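Local structure of Ras GTPase-activating-like protein IQGAP2 (Homo sapiens, 5CJP) at residues 24-29 and 61-66; 112-117 and 240-245; 281-286 and 292-297. The protein is a scaffold protein whose GAP-related domain probably binds Rho-family GTPases such as Cdc42 without accelerating their GTP hydrolysis. All coordinates share one frame; numbering follows the deposited sequence.

Interaction 1: residues 24-29 and 61-66; sequences NPLYLA and EYLLLK
L26 meets L63 and L64 with the two branches of one fork. Its CD1 settles on L63, 3.6 Å from L63 CB and 4.0 Å from L63 CD1, while its CD2 turns to the neighbouring residue and rests 3.8 Å from L64 CA. The L26 and L63 side chains cross at about a right angle, with L26 CD1 bearing on the CB of L63. With L26 CG anti to its own carbonyl carbon (chi1 -69°), the fork is carried across to helix 58-79. L64 meets CD2 mainly with its backbone, its CB standing 4.3 Å from L26 CD2; its side chain also packs on M96 and F100 of helix 92-102. In this mostly helical part of the chain, the contact joins the first turn of helix 25-34 to helix 58-79, and Y54 of the intervening helix 37-54 also touches L26. With L26 cut back to an alanine, both methyls that bridge the helices are lost and a gap would probably open over L63 and L64. Just before that turn, N24 serves as N-cap: its OD1 accepts from Y27 N at 3.2 Å, the donor lying well above the carbonyl plane.

Interaction 2: residues 112-117 and 240-245; sequences QLLAPV and PAIVAP
L114 reaches A241 and I242 through the tip of its isobutyl group, and the whole contact is a matter of how that tip is placed. CG stands anti to the carbonyl carbon (chi1 -67°), and the chain then runs on extended to CD1, which comes to lie 3.8 Å from A241 CB and 3.7 Å from I242 CG1. The second methyl, CD2, leans on the same methylene, 3.9 Å from I242 CG1, so that one carbon of the isoleucine is met by both ends of the leucine fork. I242 itself keeps CG1 beside its backbone N (chi1 -69°) and CG2 anti to that N. The flank of CG1 is thus presented to L114, and the two side chains cross at about a right angle. All three residues are buried. P240 to P245 read PAIVAP, matching the PAxxxP portion of the FLRxxxPAxxxP signature of Ras GTPase-activating proteins; here it spans the end of helix 222-243, which L114 touches from helix 111-123. Neighbouring helix 167-193 supplies further apolar cover, with I191 against L114 and V187 against I242, while L110 and I250 pack on A241. Beyond I242 the backbone leaves the helix at A244, whose N still bonds to P240 O at 2.8 Å, and R264 NE donates to V243 O. A chain of another protein packs against P240, V243 and A244, so this helix end also lies at a protein interface.

Interaction 3: residues 281-286 and 292-297; sequences KLFEGE and SMNNYL
F283 is gripped by N294 through two hydrogen bonds that use both ends of a single amide. F283 N donates to N294 OD1 at 2.8 Å, approaching with a tilt of 33° from the carbonyl plane. In return N294 ND2 donates to F283 O at 3.1 Å, in the plane of the F283 carbonyl, on a lone pair, with the acceptor close to the amide plane of N294 too. Both polar backbone atoms of F283 are thereby satisfied, and the paired bonds would resist rotation of the amide.

The ring itself has two partners here: L297 CD1 sits over one face, 4.0 Å from the ring centroid and 14° off the normal, a CH-pi contact. M293 SD lies instead at the edge, 4.1 Å from F283 CE1, a Met-aromatic contact. H276 adds an edge-to-face ring partner.

Aliphatic packing completes the set: L282 CD2 touches L297 CB at 4.1 Å and also lies against the backbone of N294. V273 and A277 of helix 261-278 also touch L297.

The asparagine amide thus imitates a peptide group, pairing with the N-H and C=O of one extended residue, and so ties the irregular chain after helix 261-278 to the first turn of helix 294-311.

The three contacts follow one another along the chain without interleaving, and none touches another. Interaction 2 lies between the others in space: its centre is 29 Å from that of interaction 1 and 24 Å from that of interaction 3, with nearest atoms about 15 Å and 11 Å apart. Interactions 1 and 3 sit on opposite sides of the chain's centre, 43 Å between centres. Each of these outer two has a bound GTP nearby, about 8 Å from the side chain of L63 and about 9 Å from that of K281. The nucleotide pocket formed by N57, R59, E60 and Y326 adjoins interaction 1: E60 directly precedes segment 61-66.

Interaction 1: residues 24-29 and 61-66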
loop_
_atom_site.group_PDB
_atom_site.type_symbol
_atom_site.label_atom_id
_atom_site.label_comp_id
_atom_site.label_asym_id
_atom_site.label_seq_id
_atom_site.Cartn_x
_atom_site.Cartn_y
_atom_site.Cartn_z
ATOM N N ASN E 24 -20.917 4.527 5.661
ATOM C CA ASN E 24 -22.029 3.763 6.188
ATOM C C ASN E 24 -21.971 2.291 5.763
ATOM O O ASN E 24 -22.830 1.801 5.031
ATOM C CB ASN E 24 -23.309 4.439 5.711
ATOM C CG ASN E 24 -24.542 3.913 6.396
ATOM O OD1 ASN E 24 -24.459 3.073 7.293
ATOM N ND2 ASN E 24 -25.703 4.408 5.976
ATOM N N PRO E 25 -20.934 1.570 6.212
ATOM C CA PRO E 25 -20.808 0.151 5.849
ATOM C C PRO E 25 -21.964 -0.709 6.359
ATOM O O PRO E 25 -22.363 -1.688 5.707
ATOM C CB PRO E 25 -19.443 -0.253 6.423
ATOM C CG PRO E 25 -19.148 0.812 7.485
ATOM C CD PRO E 25 -19.750 2.063 6.946
ATOM N N LEU E 26 -22.524 -0.331 7.505
ATOM C CA LEU E 26 -23.658 -1.076 8.048
ATOM C C LEU E 26 -24.802 -1.123 7.054
ATOM O O LEU E 26 -25.437 -2.172 6.860
ATOM C CB LEU E 26 -24.150 -0.440 9.337
ATOM C CG LEU E 26 -23.206 -0.563 10.522
ATOM C CD1 LEU E 26 -23.811 0.198 11.684
ATOM C CD2 LEU E 26 -22.989 -2.027 10.880
ATOM N N TYR E 27 -25.067 0.016 6.424
ATOM C CA TYR E 27 -26.143 0.109 5.456
ATOM C C TYR E 27 -25.741 -0.594 4.154
ATOM O O TYR E 27 -26.580 -1.193 3.469
ATOM C CB TYR E 27 -26.506 1.590 5.242
ATOM C CG TYR E 27 -27.616 1.823 4.238
ATOM C CD1 TYR E 27 -28.858 1.204 4.385
ATOM C CD2 TYR E 27 -27.410 2.616 3.107
ATOM C CE1 TYR E 27 -29.873 1.355 3.434
ATOM C CE2 TYR E 27 -28.409 2.771 2.147
ATOM C CZ TYR E 27 -29.640 2.134 2.322
ATOM O OH TYR E 27 -30.625 2.263 1.385
ATOM N N LEU E 28 -24.454 -0.545 3.810
ATOM C CA LEU E 28 -23.987 -1.229 2.595
ATOM C C LEU E 28 -24.267 -2.725 2.805
ATOM O O LEU E 28 -24.838 -3.396 1.929
ATOM C CB LEU E 28 -22.488 -1.023 2.387
ATOM C CG LEU E 28 -22.004 -1.035 0.932
ATOM C CD1 LEU E 28 -20.571 -1.477 0.857
ATOM C CD2 LEU E 28 -22.822 -1.964 0.118
ATOM N N ALA E 29 -23.849 -3.236 3.967
ATOM C CA ALA E 29 -24.062 -4.631 4.320
ATOM C C ALA E 29 -25.535 -4.983 4.169
ATOM O O ALA E 29 -25.880 -6.008 3.572
ATOM C CB ALA E 29 -23.621 -4.888 5.752
ATOM N N GLU E 61 -18.790 -2.880 16.725
ATOM C CA GLU E 61 -19.049 -4.299 16.625
ATOM C C GLU E 61 -20.455 -4.563 17.178
ATOM O O GLU E 61 -21.153 -5.475 16.737
ATOM C CB GLU E 61 -18.004 -5.099 17.401
ATOM C CG GLU E 61 -18.298 -6.598 17.430
ATOM C CD GLU E 61 -17.188 -7.407 18.079
ATOM O OE1 GLU E 61 -16.519 -6.894 19.010
ATOM O OE2 GLU E 61 -16.999 -8.569 17.664
ATOM N N TYR E 62 -20.881 -3.757 18.140
ATOM C CA TYR E 62 -22.210 -3.910 18.693
ATOM C C TYR E 62 -23.261 -3.679 17.593
ATOM O O TYR E 62 -24.203 -4.464 17.436
ATOM C CB TYR E 62 -22.416 -2.908 19.823
ATOM C CG TYR E 62 -23.846 -2.806 20.259
ATOM C CD1 TYR E 62 -24.429 -3.807 21.033
ATOM C CD2 TYR E 62 -24.637 -1.729 19.861
ATOM C CE1 TYR E 62 -25.763 -3.742 21.397
ATOM C CE2 TYR E 62 -25.973 -1.653 20.216
ATOM C CZ TYR E 62 -26.527 -2.662 20.988
ATOM O OH TYR E 62 -27.841 -2.586 21.368
ATOM N N LEU E 63 -23.095 -2.601 16.831
ATOM C CA LEU E 63 -24.050 -2.288 15.765
ATOM C C LEU E 63 -24.062 -3.374 14.676
ATOM O O LEU E 63 -25.122 -3.733 14.121
ATOM C CB LEU E 63 -23.706 -0.927 15.152
ATOM C CG LEU E 63 -23.697 0.277 16.103
ATOM C CD1 LEU E 63 -23.126 1.496 15.396
ATOM C CD2 LEU E 63 -25.101 0.557 16.590
ATOM N N LEU E 64 -22.884 -3.904 14.366
ATOM C CA LEU E 64 -22.794 -4.937 13.346
ATOM C C LEU E 64 -23.539 -6.166 13.834
ATOM O O LEU E 64 -24.185 -6.865 13.048
ATOM C CB LEU E 64 -21.335 -5.275 13.074
ATOM C CG LEU E 64 -21.069 -6.412 12.105
ATOM C CD1 LEU E 64 -21.783 -6.150 10.793
ATOM C CD2 LEU E 64 -19.574 -6.537 11.912
ATOM N N LEU E 65 -23.439 -6.445 15.136
ATOM C CA LEU E 65 -24.140 -7.591 15.713
ATOM C C LEU E 65 -25.637 -7.375 15.596
ATOM O O LEU E 65 -26.381 -8.293 15.276
ATOM C CB LEU E 65 -23.763 -7.796 17.191
ATOM C CG LEU E 65 -22.389 -8.440 17.439
ATOM C CD1 LEU E 65 -22.026 -8.405 18.916
ATOM C CD2 LEU E 65 -22.397 -9.857 16.891
ATOM N N LYS E 66 -26.088 -6.156 15.845
ATOM C CA LYS E 66 -27.515 -5.887 15.752
ATOM C C LYS E 66 -27.947 -5.959 14.306
ATOM O O LYS E 66 -29.077 -6.344 14.011
ATOM C CB LYS E 66 -27.835 -4.520 16.342
ATOM C CG LYS E 66 -27.370 -4.404 17.782
ATOM C CD LYS E 66 -28.051 -5.438 18.685
ATOM C CE LYS E 66 -29.549 -5.168 18.802
ATOM N NZ LYS E 66 -30.156 -5.942 19.918
#

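Interaction 2: residues 112-117 and 240-245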
loop_
_atom_site.group_PDB
_atom_site.type_symbol
_atom_site.label_atom_id
_atom_site.label_comp_id
_atom_site.label_asym_id
_atom_site.label_seq_id
_atom_site.Cartn_x
_atom_site.Cartn_y
_atom_site.Cartn_z
ATOM N N GLN E 112 -5.334 -20.792 15.503
ATOM C CA GLN E 112 -4.860 -20.936 16.870
ATOM C C GLN E 112 -5.775 -21.940 17.551
ATOM O O GLN E 112 -6.189 -21.742 18.689
ATOM C CB GLN E 112 -4.943 -19.594 17.607
ATOM C CG GLN E 112 -4.438 -19.632 19.041
ATOM C CD GLN E 112 -5.184 -18.674 19.959
ATOM O OE1 GLN E 112 -5.775 -19.087 20.958
ATOM N NE2 GLN E 112 -5.148 -17.388 19.632
ATOM N N LEU E 113 -6.097 -23.022 16.853
ATOM C CA LEU E 113 -7.001 -24.025 17.412
ATOM C C LEU E 113 -6.997 -25.309 16.579
ATOM O O LEU E 113 -7.245 -26.399 17.102
ATOM C CB LEU E 113 -8.419 -23.431 17.479
ATOM C CG LEU E 113 -9.598 -24.241 18.034
ATOM C CD1 LEU E 113 -10.750 -23.311 18.340
ATOM C CD2 LEU E 113 -10.037 -25.274 17.030
ATOM N N LEU E 114 -6.706 -25.174 15.286
ATOM C CA LEU E 114 -6.677 -26.317 14.393
ATOM C C LEU E 114 -5.295 -26.579 13.838
ATOM O O LEU E 114 -4.974 -27.712 13.488
ATOM C CB LEU E 114 -7.626 -26.099 13.218
ATOM C CG LEU E 114 -9.133 -26.052 13.443
ATOM C CD1 LEU E 114 -9.804 -25.672 12.117
ATOM C CD2 LEU E 114 -9.635 -27.397 13.956
ATOM N N ALA E 115 -4.484 -25.529 13.760
ATOM C CA ALA E 115 -3.146 -25.634 13.197
ATOM C C ALA E 115 -2.309 -26.789 13.737
ATOM O O ALA E 115 -1.749 -27.559 12.959
ATOM C CB ALA E 115 -2.401 -24.308 13.375
ATOM N N PRO E 116 -2.204 -26.926 15.068
ATOM C CA PRO E 116 -1.422 -28.008 15.675
ATOM C C PRO E 116 -1.788 -29.417 15.189
ATOM O O PRO E 116 -0.923 -30.148 14.703
ATOM C CB PRO E 116 -1.686 -27.822 17.162
ATOM C CG PRO E 116 -1.836 -26.346 17.282
ATOM C CD PRO E 116 -2.717 -26.019 16.108
ATOM N N VAL E 117 -3.060 -29.794 15.315
ATOM C CA VAL E 117 -3.491 -31.120 14.882
ATOM C C VAL E 117 -3.528 -31.263 13.375
ATOM O O VAL E 117 -3.364 -32.362 12.845
ATOM C CB VAL E 117 -4.891 -31.495 15.419
ATOM C CG1 VAL E 117 -4.892 -31.429 16.930
ATOM C CG2 VAL E 117 -5.961 -30.592 14.808
ATOM N N PRO E 240 -14.507 -26.136 6.949
ATOM C CA PRO E 240 -13.746 -25.756 5.758
ATOM C C PRO E 240 -12.270 -25.510 6.076
ATOM O O PRO E 240 -11.400 -25.744 5.241
ATOM C CB PRO E 240 -14.463 -24.492 5.292
ATOM C CG PRO E 240 -15.895 -24.801 5.628
ATOM C CD PRO E 240 -15.781 -25.390 7.018
ATOM N N ALA E 241 -11.977 -25.046 7.285
ATOM C CA ALA E 241 -10.595 -24.777 7.647
ATOM C C ALA E 241 -9.815 -26.070 7.877
ATOM O O ALA E 241 -8.580 -26.114 7.740
ATOM C CB ALA E 241 -10.547 -23.910 8.872
ATOM N N ILE E 242 -10.531 -27.127 8.232
ATOM C CA ILE E 242 -9.893 -28.409 8.432
ATOM C C ILE E 242 -9.550 -28.982 7.042
ATOM O O ILE E 242 -8.442 -29.453 6.805
ATOM C CB ILE E 242 -10.833 -29.365 9.183
ATOM C CG1 ILE E 242 -11.014 -28.880 10.624
ATOM C CG2 ILE E 242 -10.292 -30.787 9.142
ATOM C CD1 ILE E 242 -12.152 -29.550 11.315
ATOM N N VAL E 243 -10.507 -28.914 6.121
ATOM C CA VAL E 243 -10.330 -29.420 4.767
ATOM C C VAL E 243 -9.386 -28.579 3.917
ATOM O O VAL E 243 -8.696 -29.096 3.041
ATOM C CB VAL E 243 -11.686 -29.511 4.056
ATOM C CG1 VAL E 243 -11.491 -29.667 2.550
ATOM C CG2 VAL E 243 -12.467 -30.682 4.611
ATOM N N ALA E 244 -9.360 -27.278 4.160
ATOM C CA ALA E 244 -8.478 -26.411 3.389
ATOM C C ALA E 244 -7.710 -25.453 4.280
ATOM O O ALA E 244 -7.942 -24.254 4.244
ATOM C CB ALA E 244 -9.279 -25.629 2.353
ATOM N N PRO E 245 -6.788 -25.976 5.101
ATOM C CA PRO E 245 -6.008 -25.107 5.981
ATOM C C PRO E 245 -5.114 -24.168 5.190
ATOM O O PRO E 245 -4.686 -23.139 5.699
ATOM C CB PRO E 245 -5.212 -26.098 6.829
ATOM C CG PRO E 245 -5.090 -27.292 5.944
ATOM C CD PRO E 245 -6.457 -27.391 5.344
#

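Interaction 3: residues 281-286 and 292-297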
loop_
_atom_site.group_PDB
_atom_site.type_symbol
_atom_site.label_atom_id
_atom_site.label_comp_id
_atom_site.label_asym_id
_atom_site.label_seq_id
_atom_site.Cartn_x
_atom_site.Cartn_y
_atom_site.Cartn_z
ATOM N N LYS E 281 -25.416 -38.780 11.695
ATOM C CA LYS E 281 -25.636 -39.688 10.578
ATOM C C LYS E 281 -24.644 -40.844 10.561
ATOM O O LYS E 281 -23.447 -40.660 10.323
ATOM C CB LYS E 281 -25.558 -38.920 9.254
ATOM C CG LYS E 281 -26.874 -38.307 8.829
ATOM C CD LYS E 281 -27.746 -39.323 8.109
ATOM C CE LYS E 281 -27.298 -39.508 6.654
ATOM N NZ LYS E 281 -25.836 -39.775 6.513
ATOM N N LEU E 282 -25.148 -42.046 10.805
ATOM C CA LEU E 282 -24.308 -43.229 10.813
ATOM C C LEU E 282 -23.989 -43.690 9.394
ATOM O O LEU E 282 -24.744 -43.433 8.453
ATOM C CB LEU E 282 -25.005 -44.357 11.575
ATOM C CG LEU E 282 -25.473 -44.017 12.992
ATOM C CD1 LEU E 282 -26.154 -45.222 13.609
ATOM C CD2 LEU E 282 -24.283 -43.579 13.833
ATOM N N PHE E 283 -22.856 -44.361 9.245
ATOM C CA PHE E 283 -22.450 -44.879 7.956
ATOM C C PHE E 283 -23.309 -46.090 7.619
ATOM O O PHE E 283 -23.666 -46.870 8.498
ATOM C CB PHE E 283 -20.982 -45.281 8.003
ATOM C CG PHE E 283 -20.040 -44.117 7.991
ATOM C CD1 PHE E 283 -18.816 -44.193 8.645
ATOM C CD2 PHE E 283 -20.354 -42.956 7.292
ATOM C CE1 PHE E 283 -17.917 -43.138 8.603
ATOM C CE2 PHE E 283 -19.461 -41.898 7.246
ATOM C CZ PHE E 283 -18.235 -41.992 7.906
ATOM N N GLU E 284 -23.655 -46.232 6.347
ATOM C CA GLU E 284 -24.463 -47.355 5.911
ATOM C C GLU E 284 -24.732 -47.243 4.424
ATOM O O GLU E 284 -24.227 -46.333 3.776
ATOM C CB GLU E 284 -25.777 -47.400 6.692
ATOM C CG GLU E 284 -26.720 -46.245 6.436
ATOM C CD GLU E 284 -27.833 -46.181 7.466
ATOM O OE1 GLU E 284 -28.940 -45.723 7.119
ATOM O OE2 GLU E 284 -27.601 -46.579 8.628
ATOM N N GLY E 285 -25.509 -48.187 3.898
ATOM C CA GLY E 285 -25.846 -48.206 2.484
ATOM C C GLY E 285 -24.809 -47.590 1.566
ATOM O O GLY E 285 -24.869 -46.390 1.281
ATOM N N GLU E 286 -23.868 -48.405 1.096
ATOM C CA GLU E 286 -22.812 -47.931 0.201
ATOM C C GLU E 286 -21.628 -47.480 1.057
ATOM O O GLU E 286 -20.482 -47.504 0.626
ATOM C CB GLU E 286 -23.331 -46.773 -0.669
ATOM C CG GLU E 286 -22.812 -46.737 -2.104
ATOM C CD GLU E 286 -23.240 -47.934 -2.945
ATOM O OE1 GLU E 286 -22.937 -49.081 -2.546
ATOM O OE2 GLU E 286 -23.868 -47.720 -4.008
ATOM N N SER E 292 -18.120 -49.780 11.181
ATOM C CA SER E 292 -17.447 -50.040 12.444
ATOM C C SER E 292 -17.275 -48.746 13.239
ATOM O O SER E 292 -17.067 -48.776 14.456
ATOM C CB SER E 292 -16.085 -50.684 12.192
ATOM O OG SER E 292 -15.268 -49.855 11.394
ATOM N N MET E 293 -17.378 -47.612 12.546
ATOM C CA MET E 293 -17.218 -46.301 13.172
ATOM C C MET E 293 -18.511 -45.747 13.743
ATOM O O MET E 293 -18.495 -44.740 14.439
ATOM C CB MET E 293 -16.652 -45.292 12.164
ATOM C CG MET E 293 -15.264 -45.647 11.635
ATOM S SD MET E 293 -14.508 -44.458 10.473
ATOM C CE MET E 293 -13.628 -43.388 11.579
ATOM N N ASN E 294 -19.630 -46.404 13.470
ATOM C CA ASN E 294 -20.907 -45.909 13.953
ATOM C C ASN E 294 -21.001 -45.751 15.456
ATOM O O ASN E 294 -21.809 -44.959 15.954
ATOM C CB ASN E 294 -22.040 -46.792 13.448
ATOM C CG ASN E 294 -22.205 -46.701 11.958
ATOM O OD1 ASN E 294 -21.671 -45.790 11.326
ATOM N ND2 ASN E 294 -22.943 -47.635 11.382
ATOM N N ASN E 295 -20.185 -46.500 16.185
ATOM C CA ASN E 295 -20.198 -46.397 17.633
ATOM C C ASN E 295 -19.491 -45.107 18.008
ATOM O O ASN E 295 -19.945 -44.376 18.883
ATOM C CB ASN E 295 -19.484 -47.593 18.261
ATOM C CG ASN E 295 -20.145 -48.911 17.912
ATOM O OD1 ASN E 295 -21.317 -49.124 18.220
ATOM N ND2 ASN E 295 -19.397 -49.801 17.268
ATOM N N TYR E 296 -18.380 -44.827 17.331
ATOM C CA TYR E 296 -17.622 -43.606 17.586
ATOM C C TYR E 296 -18.443 -42.402 17.140
ATOM O O TYR E 296 -18.466 -41.372 17.815
ATOM C CB TYR E 296 -16.284 -43.627 16.828
ATOM C CG TYR E 296 -15.490 -42.324 16.886
ATOM C CD1 TYR E 296 -14.928 -41.865 18.079
ATOM C CD2 TYR E 296 -15.273 -41.570 15.729
ATOM C CE1 TYR E 296 -14.156 -40.683 18.119
ATOM C CE2 TYR E 296 -14.501 -40.389 15.755
ATOM C CZ TYR E 296 -13.944 -39.952 16.947
ATOM O OH TYR E 296 -13.153 -38.812 16.955
ATOM N N LEU E 297 -19.117 -42.537 16.005
ATOM C CA LEU E 297 -19.933 -41.459 15.484
ATOM C C LEU E 297 -21.003 -41.036 16.464
ATOM O O LEU E 297 -21.268 -39.857 16.608
ATOM C CB LEU E 297 -20.591 -41.865 14.163
ATOM C CG LEU E 297 -19.676 -41.913 12.945
ATOM C CD1 LEU E 297 -20.452 -42.335 11.704
ATOM C CD2 LEU E 297 -19.067 -40.554 12.751
#